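Local structure of DNA polymerase beta (Leishmania infantum, 4P4M) at residues A[105-108]-A[109-113]; A[169-172]-A[173-177]; A[293-296]-A[297-301]. The protein probably fills gaps in DNA during base excision repair, adding template-directed deoxynucleotides to a primer end as a family X polymerase. All blocks are in the same frame, centred on the assembly; numbering follows the deposited sequence.

Interaction 1 (A[105-108]-A[109-113]); sequences HGFG and PRAAA. With NA (sodium ion), chain F; nucleotides of chain B.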
loop_
_atom_site.group_PDB
_atom_site.type_symbol
_atom_site.label_atom_id
_atom_site.label_comp_id
_atom_site.label_asym_id
_atom_site.label_seq_id
_atom_site.Cartn_x
_atom_site.Cartn_y
_atom_site.Cartn_z
ATOM N N HIS A 105 14.499 4.984 -3.296
ATOM C CA HIS A 105 13.290 4.989 -2.468
ATOM C C HIS A 105 13.493 5.841 -1.216
ATOM O O HIS A 105 14.450 5.611 -0.457
ATOM C CB HIS A 105 12.954 3.537 -2.076
ATOM C CG HIS A 105 11.568 3.342 -1.542
ATOM N ND1 HIS A 105 10.446 2.851 -2.124
ATOM C CD2 HIS A 105 11.222 3.626 -0.238
ATOM C CE1 HIS A 105 9.453 2.869 -1.177
ATOM N NE2 HIS A 105 9.947 3.343 -0.046
ATOM N N GLY A 106 12.608 6.810 -0.991
ATOM C CA GLY A 106 12.707 7.687 0.164
ATOM C C GLY A 106 13.306 9.055 -0.138
ATOM O O GLY A 106 13.268 9.962 0.701
ATOM N N PHE A 107 13.873 9.212 -1.329
ATOM C CA PHE A 107 14.449 10.498 -1.718
ATOM C C PHE A 107 13.575 11.190 -2.749
ATOM O O PHE A 107 13.374 10.675 -3.833
ATOM C CB PHE A 107 15.877 10.327 -2.258
ATOM C CG PHE A 107 16.869 9.928 -1.212
ATOM C CD1 PHE A 107 17.004 8.602 -0.835
ATOM C CD2 PHE A 107 17.661 10.880 -0.589
ATOM C CE1 PHE A 107 17.915 8.233 0.142
ATOM C CE2 PHE A 107 18.573 10.517 0.384
ATOM C CZ PHE A 107 18.699 9.192 0.749
ATOM N N GLY A 108 13.042 12.354 -2.405
ATOM C CA GLY A 108 12.323 13.155 -3.377
ATOM C C GLY A 108 13.190 14.332 -3.792
ATOM O O GLY A 108 14.348 14.432 -3.373
ATOM N N PRO A 109 12.634 15.242 -4.608
ATOM C CA PRO A 109 13.390 16.410 -5.082
ATOM C C PRO A 109 14.033 17.196 -3.942
ATOM O O PRO A 109 15.140 17.717 -4.091
ATOM C CB PRO A 109 12.320 17.253 -5.772
ATOM C CG PRO A 109 11.314 16.260 -6.238
ATOM C CD PRO A 109 11.276 15.192 -5.177
ATOM N N ARG A 110 13.349 17.275 -2.806
ATOM C CA ARG A 110 13.856 18.057 -1.685
ATOM C C ARG A 110 15.129 17.459 -1.086
ATOM O O ARG A 110 16.113 18.171 -0.862
ATOM C CB ARG A 110 12.780 18.215 -0.609
ATOM C CG ARG A 110 13.118 19.254 0.441
ATOM C CD ARG A 110 13.459 20.576 -0.221
ATOM N NE ARG A 110 12.441 20.971 -1.190
ATOM C CZ ARG A 110 11.407 21.756 -0.904
ATOM N NH1 ARG A 110 11.258 22.235 0.323
ATOM N NH2 ARG A 110 10.526 22.063 -1.847
ATOM N N ALA A 111 15.109 16.152 -0.829
ATOM C CA ALA A 111 16.264 15.464 -0.249
ATOM C C ALA A 111 17.433 15.409 -1.227
ATOM O O ALA A 111 18.597 15.502 -0.830
ATOM C CB ALA A 111 15.879 14.047 0.197
ATOM N N ALA A 112 17.116 15.253 -2.506
ATOM C CA ALA A 112 18.142 15.162 -3.540
ATOM C C ALA A 112 18.924 16.474 -3.636
ATOM O O ALA A 112 20.151 16.470 -3.748
ATOM C CB ALA A 112 17.509 14.808 -4.883
ATOM N N ALA A 113 18.207 17.594 -3.576
ATOM C CA ALA A 113 18.840 18.912 -3.584
ATOM C C ALA A 113 19.809 19.066 -2.412
ATOM O O ALA A 113 20.957 19.475 -2.592
ATOM C CB ALA A 113 17.787 20.003 -3.550
HETATM NA NA NA F . 12.547 8.386 -4.867
ATOM P P DG B 3 11.316 14.952 -0.541
ATOM O OP1 DG B 3 12.754 14.679 -0.366
ATOM O OP2 DG B 3 10.835 15.790 -1.658
ATOM O "O5'" DG B 3 10.553 13.544 -0.629
ATOM C "C5'" DG B 3 10.854 12.528 0.322
ATOM C "C4'" DG B 3 9.854 11.384 0.214
ATOM O "O4'" DG B 3 8.571 11.809 0.758
ATOM C "C3'" DG B 3 9.579 10.891 -1.208
ATOM O "O3'" DG B 3 10.118 9.563 -1.369
ATOM C "C2'" DG B 3 8.053 10.937 -1.344
ATOM C "C1'" DG B 3 7.579 11.048 0.105
ATOM N N9 DG B 3 6.256 11.670 0.239
ATOM C C8 DG B 3 5.790 12.831 -0.341
ATOM N N7 DG B 3 4.547 13.117 -0.030
ATOM C C5 DG B 3 4.166 12.078 0.807
ATOM C C6 DG B 3 2.928 11.838 1.449
ATOM O O6 DG B 3 1.905 12.531 1.389
ATOM N N1 DG B 3 2.952 10.663 2.209
ATOM C C2 DG B 3 4.047 9.831 2.324
ATOM N N2 DG B 3 3.893 8.748 3.099
ATOM N N3 DG B 3 5.219 10.046 1.724
ATOM C C4 DG B 3 5.200 11.181 0.981
ATOM P P DT B 4 9.857 8.731 -2.716
ATOM O OP1 DT B 4 10.971 7.779 -2.876
ATOM O OP2 DT B 4 9.493 9.685 -3.785
ATOM O "O5'" DT B 4 8.579 7.836 -2.366
ATOM C "C5'" DT B 4 8.627 7.016 -1.208
ATOM C "C4'" DT B 4 7.274 6.386 -0.929
ATOM O "O4'" DT B 4 6.299 7.410 -0.586
ATOM C "C3'" DT B 4 6.703 5.591 -2.094
ATOM O "O3'" DT B 4 6.517 4.298 -1.585
ATOM C "C2'" DT B 4 5.392 6.293 -2.458
ATOM C "C1'" DT B 4 5.063 7.109 -1.208
ATOM N N1 DT B 4 4.305 8.373 -1.500
ATOM C C2 DT B 4 3.087 8.589 -0.882
ATOM O O2 DT B 4 2.582 7.807 -0.102
ATOM N N3 DT B 4 2.470 9.765 -1.213
ATOM C C4 DT B 4 2.926 10.728 -2.083
ATOM O O4 DT B 4 2.276 11.746 -2.309
ATOM C C5 DT B 4 4.206 10.451 -2.697
ATOM C C7 DT B 4 4.810 11.430 -3.665
ATOM C C6 DT B 4 4.824 9.304 -2.380
ATOM P P DA B 2 7.737 20.212 1.001
ATOM O OP1 DA B 2 8.976 20.983 0.776
ATOM O OP2 DA B 2 6.675 20.165 -0.033
ATOM O "O5'" DA B 2 8.128 18.698 1.328
ATOM C "C5'" DA B 2 9.046 18.408 2.365
ATOM C "C4'" DA B 2 9.514 16.967 2.242
ATOM O "O4'" DA B 2 8.609 16.061 2.923
ATOM C "C3'" DA B 2 9.634 16.437 0.822
ATOM O "O3'" DA B 2 10.770 15.587 0.826
ATOM C "C2'" DA B 2 8.321 15.676 0.612
ATOM C "C1'" DA B 2 8.007 15.155 2.016
ATOM N N9 DA B 2 6.595 15.119 2.413
ATOM C C8 DA B 2 5.636 16.055 2.143
ATOM N N7 DA B 2 4.456 15.774 2.650
ATOM C C5 DA B 2 4.654 14.578 3.317
ATOM C C6 DA B 2 3.786 13.759 4.066
ATOM N N6 DA B 2 2.491 14.040 4.276
ATOM N N1 DA B 2 4.309 12.632 4.593
ATOM C C2 DA B 2 5.600 12.344 4.384
ATOM N N3 DA B 2 6.512 13.041 3.700
ATOM C C4 DA B 2 5.969 14.159 3.185
HETATM O O HOH W 1 11.871 6.236 -5.749
HETATM O O HOH W 2 10.770 9.378 -6.192
#
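F107 and A111 meet four residues apart where the loop 105-108 runs into the helix that opens at P109: CD2 of the phenylalanine ring lies 3.7 Å from the methyl CB of A111, approaching obliquely. The F107 ring reaches this methyl with CG set opposite its own carbonyl carbon and beside the backbone N (chi1 -69°). Beside this apolar touch, G108 O takes the N-H of A112 at 3.0 Å with an N-H...O angle of 161°, so the N-cap residue is tied to the first turn by a straight bond. The same turn grips the DNA backbone. A111 N donates to OP1 of DG3 of chain B at 2.8 Å, and G108 N donates to that oxygen too, at 3.1 Å, so two amides hold one atom; R110 N reaches the sister oxygen OP2 at 3.1 Å. The N-terminal end of the helix dipole would be expected to strengthen this hold on the phosphate. One phosphate further, G106 N donates to OP1 of DT4 of chain B at 2.7 Å. That oxygen also binds the sodium ion, as does F107 O at 2.6 Å; two waters and the carbonyls of T102 and V104 complete its shell. Further out, the F107 ring is backed by Q141 and I145 of helix 139-146, while A112 packs on I98 and L101 of helix 93-101. Two helices joined by a glycine-rich GFG turn, with backbone amides and a sodium ion holding consecutive phosphates, are the hallmarks of a helix-hairpin-helix motif.

Interaction 2 (A[169-172]-A[173-177]); sequences EKCM and EVLGK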
loop_
_atom_site.group_PDB
_atom_site.type_symbol
_atom_site.label_atom_id
_atom_site.label_comp_id
_atom_site.label_asym_id
_atom_site.label_seq_id
_atom_site.Cartn_x
_atom_site.Cartn_y
_atom_site.Cartn_z
ATOM N N GLU A 169 -1.250 -18.200 4.715
ATOM C CA GLU A 169 -0.951 -19.234 5.690
ATOM C C GLU A 169 -0.534 -18.647 7.043
ATOM O O GLU A 169 -1.028 -19.087 8.081
ATOM C CB GLU A 169 0.126 -20.196 5.170
ATOM C CG GLU A 169 0.497 -21.263 6.188
ATOM C CD GLU A 169 1.586 -22.201 5.697
ATOM O OE1 GLU A 169 2.776 -21.935 5.981
ATOM O OE2 GLU A 169 1.249 -23.207 5.035
ATOM N N LYS A 170 0.373 -17.666 7.040
ATOM C CA LYS A 170 0.867 -17.097 8.300
ATOM C C LYS A 170 -0.238 -16.317 9.009
ATOM O O LYS A 170 -0.315 -16.316 10.233
ATOM C CB LYS A 170 2.105 -16.198 8.087
ATOM C CG LYS A 170 3.323 -16.910 7.474
ATOM C CD LYS A 170 3.456 -18.329 8.015
ATOM C CE LYS A 170 4.615 -19.087 7.394
ATOM N NZ LYS A 170 4.502 -20.547 7.735
ATOM N N CYS A 171 -1.086 -15.643 8.234
ATOM C CA CYS A 171 -2.253 -14.972 8.802
ATOM C C CYS A 171 -3.144 -15.975 9.566
ATOM O O CYS A 171 -3.509 -15.747 10.727
ATOM C CB CYS A 171 -3.039 -14.242 7.700
ATOM S SG CYS A 171 -4.532 -13.336 8.284
ATOM N N MET A 172 -3.478 -17.095 8.930
ATOM C CA MET A 172 -4.284 -18.121 9.604
ATOM C C MET A 172 -3.614 -18.636 10.882
ATOM O O MET A 172 -4.282 -18.833 11.908
ATOM C CB MET A 172 -4.590 -19.295 8.661
ATOM C CG MET A 172 -5.505 -20.377 9.265
ATOM S SD MET A 172 -7.192 -19.801 9.639
ATOM C CE MET A 172 -7.885 -19.559 8.004
ATOM N N GLU A 173 -2.299 -18.850 10.815
ATOM C CA GLU A 173 -1.548 -19.406 11.943
ATOM C C GLU A 173 -1.569 -18.509 13.172
ATOM O O GLU A 173 -1.818 -18.975 14.282
ATOM C CB GLU A 173 -0.091 -19.687 11.555
ATOM C CG GLU A 173 0.103 -20.950 10.760
ATOM C CD GLU A 173 1.571 -21.290 10.556
ATOM O OE1 GLU A 173 2.442 -20.488 10.965
ATOM O OE2 GLU A 173 1.850 -22.367 9.992
ATOM N N VAL A 174 -1.313 -17.215 12.979
ATOM C CA VAL A 174 -1.162 -16.315 14.126
ATOM C C VAL A 174 -2.418 -15.489 14.458
ATOM O O VAL A 174 -2.641 -15.146 15.626
ATOM C CB VAL A 174 0.095 -15.404 13.983
ATOM C CG1 VAL A 174 -0.153 -14.276 12.973
ATOM C CG2 VAL A 174 0.507 -14.830 15.339
ATOM N N LEU A 175 -3.245 -15.196 13.452
ATOM C CA LEU A 175 -4.472 -14.409 13.680
ATOM C C LEU A 175 -5.768 -15.227 13.680
ATOM O O LEU A 175 -6.779 -14.793 14.247
ATOM C CB LEU A 175 -4.596 -13.256 12.670
ATOM C CG LEU A 175 -3.405 -12.306 12.535
ATOM C CD1 LEU A 175 -3.712 -11.200 11.524
ATOM C CD2 LEU A 175 -3.024 -11.702 13.890
ATOM N N GLY A 176 -5.753 -16.392 13.035
ATOM C CA GLY A 176 -6.913 -17.279 13.042
ATOM C C GLY A 176 -7.966 -16.973 11.988
ATOM O O GLY A 176 -7.791 -16.081 11.163
ATOM N N LYS A 177 -9.087 -17.696 12.039
ATOM C CA LYS A 177 -10.088 -17.657 10.972
ATOM C C LYS A 177 -10.862 -16.341 10.873
ATOM O O LYS A 177 -11.545 -16.112 9.880
ATOM C CB LYS A 177 -11.078 -18.822 11.134
ATOM C CG LYS A 177 -11.919 -18.712 12.390
ATOM C CD LYS A 177 -13.024 -19.753 12.437
ATOM C CE LYS A 177 -13.909 -19.534 13.652
ATOM N NZ LYS A 177 -15.172 -20.315 13.569
#
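K170 and E173 send their side chains the same way along the flank of helix 157-175, and E169 joins them to form a salt-bridge network. The shorter link joins neighbours: K170 NZ donates to E169 OE1 at 2.8 Å, and E169 OE1 accepts through its anti lone pair, the one turned away from the other carboxylate oxygen. The second link is long, with K170 NZ 3.8 Å from E173 OE1, and tentative, since it holds for one of two E173 conformers. E169 leaves the backbone with CG opposite the backbone N (chi1 178°) and stays extended, whereas K170 turns its CG in beside its own N and bends again at the next bond; these different routes bring the ammonium group alongside both acids. In the same E173 conformer the two glutamate side chains run side by side and their carboxylate planes are only 7° apart, offset one above the other, with E169 OE1 tentatively 4.1 Å from E173 OE2. Such proximity of like charges would be costly alone and is probably eased by the lysine beside them. M172 behaves otherwise: bends at its second and third torsions curl the thioether back, setting SD 3.7 Å from K177 N, over the chain that leaves the helix. On the buried side, C171 SG meets CD1 of L175 at 4.0 Å. C171 O is gripped twice, by L175 N at 2.8 Å and by G176 N at 3.3 Å, while M172 O receives a weak bond from G176 N. G176 is the first residue to leave helical angles, its phi a positive 85°. C171 also packs on F179, I181 and L201, and V174 on F226 of helix 219-229. This is an amphipathic C-terminal helix turn with a glycine of positive phi, laid against the sheet of the nucleotidyltransferase-type palm.

Interaction 3 (A[293-296]-A[297-301]); sequences KNFN and VIMRQ. With D3T (2',3'-dideoxy-thymidine-5'-triphosphate), chain D; nucleotides of chain C.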
loop_
_atom_site.group_PDB
_atom_site.type_symbol
_atom_site.label_atom_id
_atom_site.label_comp_id
_atom_site.label_asym_id
_atom_site.label_seq_id
_atom_site.Cartn_x
_atom_site.Cartn_y
_atom_site.Cartn_z
ATOM N N LYS A 293 -3.342 3.598 -10.584
ATOM C CA LYS A 293 -3.402 4.977 -10.101
ATOM C C LYS A 293 -4.309 5.865 -10.965
ATOM O O LYS A 293 -5.171 6.587 -10.435
ATOM C CB LYS A 293 -1.992 5.586 -10.035
ATOM C CG LYS A 293 -1.982 7.085 -9.753
ATOM C CD LYS A 293 -0.609 7.677 -10.034
ATOM C CE LYS A 293 -0.523 9.134 -9.604
ATOM N NZ LYS A 293 -1.499 9.991 -10.331
ATOM N N ASN A 294 -4.112 5.837 -12.284
ATOM C CA ASN A 294 -4.906 6.695 -13.167
ATOM C C ASN A 294 -6.382 6.300 -13.136
ATOM O O ASN A 294 -7.270 7.152 -13.211
ATOM C CB ASN A 294 -4.400 6.663 -14.620
ATOM C CG ASN A 294 -3.040 7.337 -14.797
ATOM O OD1 ASN A 294 -2.673 8.207 -13.860
ATOM N ND2 ASN A 294 -2.328 7.068 -15.766
ATOM N N PHE A 295 -6.643 5.001 -13.049
ATOM C CA PHE A 295 -8.022 4.521 -12.923
ATOM C C PHE A 295 -8.715 5.086 -11.673
ATOM O O PHE A 295 -9.864 5.528 -11.751
ATOM C CB PHE A 295 -8.057 2.989 -12.934
ATOM C CG PHE A 295 -9.417 2.399 -12.632
ATOM C CD1 PHE A 295 -10.335 2.175 -13.648
ATOM C CD2 PHE A 295 -9.762 2.052 -11.331
ATOM C CE1 PHE A 295 -11.583 1.625 -13.373
ATOM C CE2 PHE A 295 -11.001 1.505 -11.050
ATOM C CZ PHE A 295 -11.913 1.296 -12.077
ATOM N N ASN A 296 -8.022 5.075 -10.531
ATOM C CA ASN A 296 -8.576 5.617 -9.282
ATOM C C ASN A 296 -8.890 7.104 -9.408
ATOM O O ASN A 296 -9.903 7.575 -8.908
ATOM C CB ASN A 296 -7.616 5.422 -8.091
ATOM C CG ASN A 296 -7.479 3.962 -7.658
ATOM O OD1 ASN A 296 -8.238 3.092 -8.087
ATOM N ND2 ASN A 296 -6.516 3.700 -6.778
ATOM N N VAL A 297 -8.000 7.851 -10.048
ATOM C CA VAL A 297 -8.240 9.282 -10.224
ATOM C C VAL A 297 -9.484 9.538 -11.088
ATOM O O VAL A 297 -10.326 10.369 -10.749
ATOM C CB VAL A 297 -7.004 10.003 -10.816
ATOM C CG1 VAL A 297 -7.362 11.428 -11.217
ATOM C CG2 VAL A 297 -5.862 9.991 -9.805
ATOM N N ILE A 298 -9.600 8.808 -12.196
ATOM C CA ILE A 298 -10.782 8.898 -13.070
ATOM C C ILE A 298 -12.082 8.539 -12.333
ATOM O O ILE A 298 -13.093 9.246 -12.447
ATOM C CB ILE A 298 -10.616 8.010 -14.334
ATOM C CG1 ILE A 298 -9.548 8.603 -15.259
ATOM C CG2 ILE A 298 -11.944 7.854 -15.077
ATOM C CD1 ILE A 298 -9.034 7.636 -16.306
ATOM N N MET A 299 -12.068 7.448 -11.574
ATOM C CA MET A 299 -13.266 7.041 -10.828
ATOM C C MET A 299 -13.610 8.038 -9.709
ATOM O O MET A 299 -14.788 8.316 -9.449
ATOM C CB MET A 299 -13.117 5.608 -10.275
ATOM C CG MET A 299 -14.353 5.091 -9.529
ATOM S SD MET A 299 -14.280 3.328 -9.084
ATOM C CE MET A 299 -15.267 2.584 -10.381
ATOM N N ARG A 300 -12.591 8.584 -9.050
ATOM C CA ARG A 300 -12.832 9.577 -8.000
ATOM C C ARG A 300 -13.359 10.901 -8.586
ATOM O O ARG A 300 -14.159 11.597 -7.953
ATOM C CB ARG A 300 -11.578 9.776 -7.126
ATOM C CG ARG A 300 -11.275 8.525 -6.278
ATOM C CD ARG A 300 -9.868 8.497 -5.650
ATOM N NE ARG A 300 -9.714 7.273 -4.856
ATOM C CZ ARG A 300 -8.860 7.130 -3.847
ATOM N NH1 ARG A 300 -8.035 8.122 -3.516
ATOM N NH2 ARG A 300 -8.828 5.984 -3.174
ATOM N N GLN A 301 -12.917 11.243 -9.792
ATOM C CA GLN A 301 -13.445 12.411 -10.500
ATOM C C GLN A 301 -14.921 12.194 -10.855
ATOM O O GLN A 301 -15.748 13.103 -10.730
ATOM C CB GLN A 301 -12.632 12.693 -11.771
ATOM C CG GLN A 301 -11.271 13.339 -11.529
ATOM C CD GLN A 301 -10.412 13.414 -12.792
ATOM O OE1 GLN A 301 -10.604 12.648 -13.740
ATOM N NE2 GLN A 301 -9.460 14.345 -12.805
HETATM P PA D3T D . 1.494 0.731 -6.778
HETATM O O1A D3T D . 2.022 -0.396 -5.956
HETATM O O2A D3T D . 2.268 2.012 -6.641
HETATM O "O5'" D3T D . 0.196 1.164 -5.632
HETATM C "C5'" D3T D . -0.718 0.208 -5.433
HETATM C "C4'" D3T D . -2.188 0.771 -5.561
HETATM O "O4'" D3T D . -2.326 1.994 -4.831
HETATM C "C1'" D3T D . -3.175 2.857 -5.511
HETATM N N1 D3T D . -2.502 4.176 -5.705
HETATM C C6 D3T D . -1.166 4.209 -6.068
HETATM C C2 D3T D . -3.259 5.405 -5.565
HETATM O O2 D3T D . -4.427 5.390 -5.262
HETATM N N3 D3T D . -2.567 6.621 -5.797
HETATM C C4 D3T D . -1.285 6.572 -6.133
HETATM O O4 D3T D . -0.658 7.747 -6.344
HETATM C C5 D3T D . -0.492 5.396 -6.290
HETATM C C5M D3T D . 0.930 5.502 -6.673
HETATM C "C2'" D3T D . -3.517 2.255 -6.894
HETATM C "C3'" D3T D . -2.506 1.136 -7.029
HETATM O O3A D3T D . 0.593 0.521 -8.018
HETATM P PB D3T D . 0.662 -0.936 -8.973
HETATM O O1B D3T D . 0.410 -1.954 -7.913
HETATM O O2B D3T D . -0.525 -0.575 -9.818
HETATM O O3B D3T D . 1.946 -1.152 -9.787
HETATM P PG D3T D . 3.466 -1.846 -9.454
HETATM O O1G D3T D . 3.452 -2.292 -8.023
HETATM O O2G D3T D . 4.420 -0.687 -9.705
HETATM O O3G D3T D . 3.559 -3.007 -10.421
ATOM O OP3 DA C 1 -8.936 16.945 -9.262
ATOM P P DA C 1 -7.790 16.022 -9.101
ATOM O OP1 DA C 1 -6.797 16.678 -8.229
ATOM O OP2 DA C 1 -7.410 15.555 -10.447
ATOM O "O5'" DA C 1 -8.289 14.732 -8.298
ATOM C "C5'" DA C 1 -9.496 14.076 -8.607
ATOM C "C4'" DA C 1 -9.841 13.163 -7.436
ATOM O "O4'" DA C 1 -8.821 12.135 -7.331
ATOM C "C3'" DA C 1 -9.898 13.847 -6.072
ATOM O "O3'" DA C 1 -10.969 13.231 -5.358
ATOM C "C2'" DA C 1 -8.510 13.556 -5.482
ATOM C "C1'" DA C 1 -8.166 12.187 -6.072
ATOM N N9 DA C 1 -6.733 11.951 -6.309
ATOM C C8 DA C 1 -5.840 12.853 -6.829
ATOM N N7 DA C 1 -4.619 12.386 -6.953
ATOM C C5 DA C 1 -4.707 11.084 -6.492
ATOM C C6 DA C 1 -3.731 10.063 -6.376
ATOM N N6 DA C 1 -2.445 10.238 -6.728
ATOM N N1 DA C 1 -4.130 8.873 -5.884
ATOM C C2 DA C 1 -5.420 8.727 -5.527
ATOM N N3 DA C 1 -6.423 9.614 -5.594
ATOM C C4 DA C 1 -6.001 10.792 -6.096
ATOM P P DT C 2 -11.458 13.812 -3.941
ATOM O OP1 DT C 2 -12.879 13.435 -3.768
ATOM O OP2 DT C 2 -11.043 15.232 -3.849
ATOM O "O5'" DT C 2 -10.576 13.003 -2.889
ATOM C "C5'" DT C 2 -10.801 11.602 -2.749
ATOM C "C4'" DT C 2 -9.675 10.996 -1.935
ATOM O "O4'" DT C 2 -8.443 11.018 -2.703
ATOM C "C3'" DT C 2 -9.374 11.688 -0.599
ATOM O "O3'" DT C 2 -9.872 10.814 0.427
ATOM C "C2'" DT C 2 -7.848 11.815 -0.589
ATOM C "C1'" DT C 2 -7.412 10.914 -1.750
ATOM N N1 DT C 2 -6.073 11.261 -2.340
ATOM C C2 DT C 2 -5.112 10.268 -2.429
ATOM O O2 DT C 2 -5.279 9.117 -2.069
ATOM N N3 DT C 2 -3.921 10.661 -2.963
ATOM C C4 DT C 2 -3.592 11.920 -3.417
ATOM O O4 DT C 2 -2.474 12.149 -3.876
ATOM C C5 DT C 2 -4.630 12.916 -3.307
ATOM C C7 DT C 2 -4.368 14.328 -3.770
ATOM C C6 DT C 2 -5.807 12.549 -2.777
#
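F295 and M299 lie side by side on one flank of helix 293-305, pointing the same way. M299 CE stands 4.0 Å from F295 CZ, and M299 SD is 5.1 Å from the ring centroid at 51° off the normal, an oblique Met-aromatic contact. V362 and F363 of helix 359-365 pack on the same methionine. N296 and R300 are set differently: the guanidinium passes with one face over N296 CB, the extended chain from CG to NE carrying it beyond the asparagine towards the template strand. Each then faces its own acceptor. N296 ND2 donates to O2 of the bound dideoxythymidine triphosphate at 3.1 Å and 158°, and is also held by T288 O, so both partners fix the amide's rotation. R300 NH1 makes two weak bonds, to N3 of DA1 of chain C at 3.0 Å and to O2 of DT2 of chain C at 3.3 Å. K293 runs its methylenes past the thymine, CE resting 3.5 Å from O4 of the nucleotide, while V297 CG2 presses within 3.7 Å of C5 of DA1 of chain C. Purine N3 and pyrimidine O2 are minor-groove acceptors common to all Watson-Crick pairs, consistent with donors that read the minor-groove edge of the nascent pair and, through R300, of the adjoining template nucleotide, with little regard to base identity.

Overall arrangement
Along the chain, interactions 1, 2 and 3 follow in that order, in the fingers, palm and thumb of a family X polymerase. They are local contacts at the start of helix 109-119, at the C-terminal end of 157-175 and on 293-305. Interactions 1 and 3 have centres about 26 Å apart and both meet DNA. Interaction 3 lies by the nucleotide pocket, the K293 side chain about 10 Å from the bound magnesium, while interaction 1 holds the backbone of chain B elsewhere. Interaction 2 lies across the chain's centre from both, about 38 Å and 33 Å away by centres, its nearest atom about 15 Å from nucleic acid, on the outer side of the palm.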